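Local atomic coordinates of histone acetyltransferase, ELP3 family (Methanocaldococcus infernus, PDB entry 6IA8), a protein that converts the wobble uridine of tRNA to 5-carboxymethyluridine, using acetyl-CoA, S-adenosyl-L-methionine and a [4Fe-4S] cluster. Residues Arg119-Ile122 / Glu123-Lys127; Ser494-Gly497 / Val498-Tyr501. All blocks are in the same frame, centred on the assembly; numbering follows the deposited sequence. Where two conformers were deposited one is given.

Interaction 1: Arg119-Ile122 / Glu123-Lys127; sequences RARI and EQLEK
R119 and E123 meet because both chains bend at their second torsion, the arginine at chi2 88° and the glutamate at chi2 -60°, which stacks guanidinium and carboxylate with their planes 18° apart. E123 OE2 rides above the centre of the guanidinium face, 3.4 Å from R119 NH1. This salt bridge works through charge alone, since no N-H points at the oxygen, and E123 was modelled in two conformers, so the pairing describes one of them. With an alanine in place of R119, that carboxylate would probably be left without its stacked counter-charge and be freer to turn. Such i to i+4 pairs suit helix 114-127, which in the radical SAM domain follows strand 63-68 and precedes strand 134-140 in the chain, part of a beta-alpha-beta connection. Its i to i+4 backbone hydrogen bonds run from E123 N to R119 O at 3.0 Å through E126 N to I122 O at 2.9 Å. Leucine and isoleucine suit the inner side: L125 reaches A63 of strand 63-68, while its CG packs 3.3 Å from R121 O. I122 CG2 runs beside the E126 chain, 3.9 Å from E126 OE1.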
# COMPACT_ATOMS: atom_id res chain seq x y z
N ARG A 119 -7.65 10.11 17.43
CA ARG A 119 -7.01 10.52 18.68
C ARG A 119 -6.67 9.32 19.56
O ARG A 119 -5.56 9.23 20.10
CB ARG A 119 -7.94 11.50 19.42
CG ARG A 119 -7.55 11.79 20.84
CD ARG A 119 -6.59 12.94 20.97
NE ARG A 119 -6.24 13.23 22.37
CZ ARG A 119 -5.28 14.07 22.73
NH1 ARG A 119 -4.60 14.74 21.81
NH2 ARG A 119 -5.01 14.26 24.01
N ALA A 120 -7.62 8.40 19.73
CA ALA A 120 -7.39 7.28 20.64
C ALA A 120 -6.21 6.42 20.20
O ALA A 120 -5.43 5.93 21.03
CB ALA A 120 -8.67 6.44 20.77
N ARG A 121 -6.07 6.21 18.89
CA ARG A 121 -4.97 5.41 18.38
C ARG A 121 -3.63 6.12 18.61
O ARG A 121 -2.64 5.48 18.97
CB ARG A 121 -5.19 5.11 16.89
CG ARG A 121 -4.16 4.17 16.29
CD ARG A 121 -4.15 2.80 16.94
NE ARG A 121 -2.96 2.03 16.58
CZ ARG A 121 -2.55 0.95 17.23
NH1 ARG A 121 -3.24 0.49 18.26
NH2 ARG A 121 -1.45 0.32 16.84
N ILE A 122 -3.60 7.43 18.40
CA ILE A 122 -2.36 8.18 18.60
C ILE A 122 -1.94 8.13 20.06
O ILE A 122 -0.77 7.86 20.37
CB ILE A 122 -2.54 9.63 18.11
CG1 ILE A 122 -2.60 9.65 16.56
CG2 ILE A 122 -1.39 10.51 18.59
CD1 ILE A 122 -3.12 10.98 15.99
N GLU A 123 -2.87 8.38 20.97
CA GLU A 123 -2.54 8.32 22.39
C GLU A 123 -2.09 6.92 22.80
O GLU A 123 -1.16 6.77 23.60
CB GLU A 123 -3.74 8.77 23.23
CG GLU A 123 -4.14 10.23 22.99
CD GLU A 123 -3.01 11.20 23.31
OE1 GLU A 123 -2.49 11.15 24.45
OE2 GLU A 123 -2.65 12.00 22.42
N GLN A 124 -2.77 5.89 22.29
CA GLN A 124 -2.37 4.51 22.59
C GLN A 124 -0.96 4.22 22.11
O GLN A 124 -0.20 3.53 22.80
CB GLN A 124 -3.39 3.57 21.96
CG GLN A 124 -3.03 2.12 21.93
CD GLN A 124 -3.99 1.32 21.04
OE1 GLN A 124 -3.61 0.32 20.43
NE2 GLN A 124 -5.24 1.77 20.96
N LEU A 125 -0.57 4.76 20.95
CA LEU A 125 0.78 4.55 20.45
C LEU A 125 1.79 5.34 21.26
O LEU A 125 2.88 4.85 21.56
CB LEU A 125 0.86 4.93 18.97
CG LEU A 125 0.17 3.96 18.00
CD1 LEU A 125 0.08 4.54 16.59
CD2 LEU A 125 0.87 2.60 17.98
N GLU A 126 1.45 6.57 21.64
CA GLU A 126 2.32 7.35 22.51
C GLU A 126 2.52 6.66 23.85
O GLU A 126 3.60 6.76 24.45
CB GLU A 126 1.76 8.75 22.72
CG GLU A 126 1.73 9.60 21.45
CD GLU A 126 1.08 10.95 21.68
OE1 GLU A 126 1.40 11.91 20.93
OE2 GLU A 126 0.24 11.05 22.60
N LYS A 127 1.49 5.95 24.34
CA LYS A 127 1.61 5.28 25.63
C LYS A 127 2.76 4.27 25.64
O LYS A 127 3.37 4.04 26.69
CB LYS A 127 0.31 4.56 25.98
CG LYS A 127 -0.77 5.44 26.58

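Interaction 2: Ser494-Gly497 / Val498-Tyr501; sequences SGIG and VREY. With SO4 (sulfate ion), chain D.
S494 lays its hydroxyl under the start of helix 499-504: with OG anti to the backbone N (chi1 172°), it reaches V498 CB at 3.6 Å and donates to G495 O at 2.9 Å. G495 O also accepts from V498 N at 3.0 Å, from the opposite face of its carbonyl plane, so two donors grip one buried oxygen. The V498 bond closes a type I turn over I496 and G497. Glycine suits the place of G495, where a CB would crowd V498 CG2. The I496 and R499 chains run alongside one another; I496 CA lies over one guanidinium face, toward its rim, and the I496 side chain packs on helix 171-178. A backbone hydrogen bond joins G497 and C185. This turn thus seats the GNAT domain against the radical SAM domain, where E179 takes R499 NH1 in a salt bridge. Water 1, in the guanidinium plane, bridges R499 NE (2.9 Å) and S494 O; water 2 joins I496 O to E500 N. Beyond, Y501 OH donates to a sulfate, probably from the crystallisation liquor, also held by backbone N-H groups of G468, G470 and R471; it may mark where an acetyl-CoA phosphate binds.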
# COMPACT_ATOMS: atom_id res chain seq x y z
N SER A 494 2.12 13.35 -3.28
CA SER A 494 2.70 13.64 -1.98
C SER A 494 1.63 13.52 -0.91
O SER A 494 0.53 14.04 -1.09
CB SER A 494 3.28 15.06 -1.95
OG SER A 494 3.70 15.46 -0.65
N GLY A 495 1.97 12.90 0.21
CA GLY A 495 1.11 13.00 1.37
C GLY A 495 1.00 14.44 1.83
O GLY A 495 1.88 15.27 1.58
N ILE A 496 -0.12 14.75 2.49
CA ILE A 496 -0.34 16.10 3.00
C ILE A 496 0.86 16.56 3.81
O ILE A 496 1.36 17.68 3.65
CB ILE A 496 -1.64 16.16 3.81
CG1 ILE A 496 -2.83 15.82 2.90
CG2 ILE A 496 -1.80 17.51 4.47
CD1 ILE A 496 -4.08 15.34 3.66
N GLY A 497 1.35 15.70 4.72
CA GLY A 497 2.43 16.06 5.60
C GLY A 497 3.82 15.94 5.02
O GLY A 497 4.80 16.14 5.74
N VAL A 498 3.93 15.64 3.73
CA VAL A 498 5.21 15.54 3.05
C VAL A 498 5.42 16.67 2.04
O VAL A 498 6.52 16.78 1.46
CB VAL A 498 5.35 14.17 2.33
CG1 VAL A 498 6.80 13.94 1.88
CG2 VAL A 498 4.87 13.04 3.19
N ARG A 499 4.40 17.49 1.79
CA ARG A 499 4.53 18.54 0.78
C ARG A 499 5.74 19.42 1.07
O ARG A 499 6.46 19.82 0.16
CB ARG A 499 3.24 19.35 0.74
CG ARG A 499 2.04 18.52 0.23
CD ARG A 499 0.72 19.27 0.33
NE ARG A 499 -0.38 18.51 -0.27
CZ ARG A 499 -1.67 18.71 -0.01
NH1 ARG A 499 -2.04 19.65 0.85
NH2 ARG A 499 -2.59 17.96 -0.60
N GLU A 500 5.97 19.71 2.36
CA GLU A 500 7.08 20.58 2.74
C GLU A 500 8.41 20.01 2.25
O GLU A 500 9.29 20.75 1.83
CB GLU A 500 7.11 20.79 4.26
CG GLU A 500 7.91 21.99 4.71
CD GLU A 500 7.37 23.29 4.15
OE1 GLU A 500 8.06 23.89 3.29
OE2 GLU A 500 6.27 23.71 4.55
N TYR A 501 8.55 18.69 2.29
CA TYR A 501 9.78 18.04 1.84
C TYR A 501 10.03 18.33 0.37
O TYR A 501 11.16 18.65 -0.02
CB TYR A 501 9.70 16.54 2.08
CG TYR A 501 10.89 15.74 1.57
CD1 TYR A 501 12.03 15.58 2.36
CD2 TYR A 501 10.88 15.19 0.31
CE1 TYR A 501 13.13 14.85 1.89
CE2 TYR A 501 11.97 14.46 -0.17
CZ TYR A 501 13.09 14.30 0.61
OH TYR A 501 14.16 13.57 0.15
S SO4 D . 17.16 12.54 2.11
O1 SO4 D . 17.76 12.87 0.80
O2 SO4 D . 18.24 12.72 3.12
O3 SO4 D . 16.03 13.43 2.36
O4 SO4 D . 16.74 11.13 2.11
O HOH W 1 -0.03 16.75 -2.57
O HOH W 2 4.05 19.13 4.56

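From the N terminus, interaction 1 comes first, within helix 114-127, which follows strand 63-68 and precedes strand 134-140 of the parallel radical SAM sheet. Interaction 2 follows much later, at the turn leading from strand 489-492 into helix 499-504 of the GNAT domain. Each is local and closes only one turn of chain, so the two run in series and neither nest nor cross. The nearest atoms of interaction 1 and interaction 2 are about 13 Å apart. The region around strand 184-192 approaches both: H183 touches E126 of interaction 1, while R184, C185 and V186 meet residues of interaction 2. One contact therefore belongs to the radical SAM domain, the other to its junction with the acetyltransferase domain.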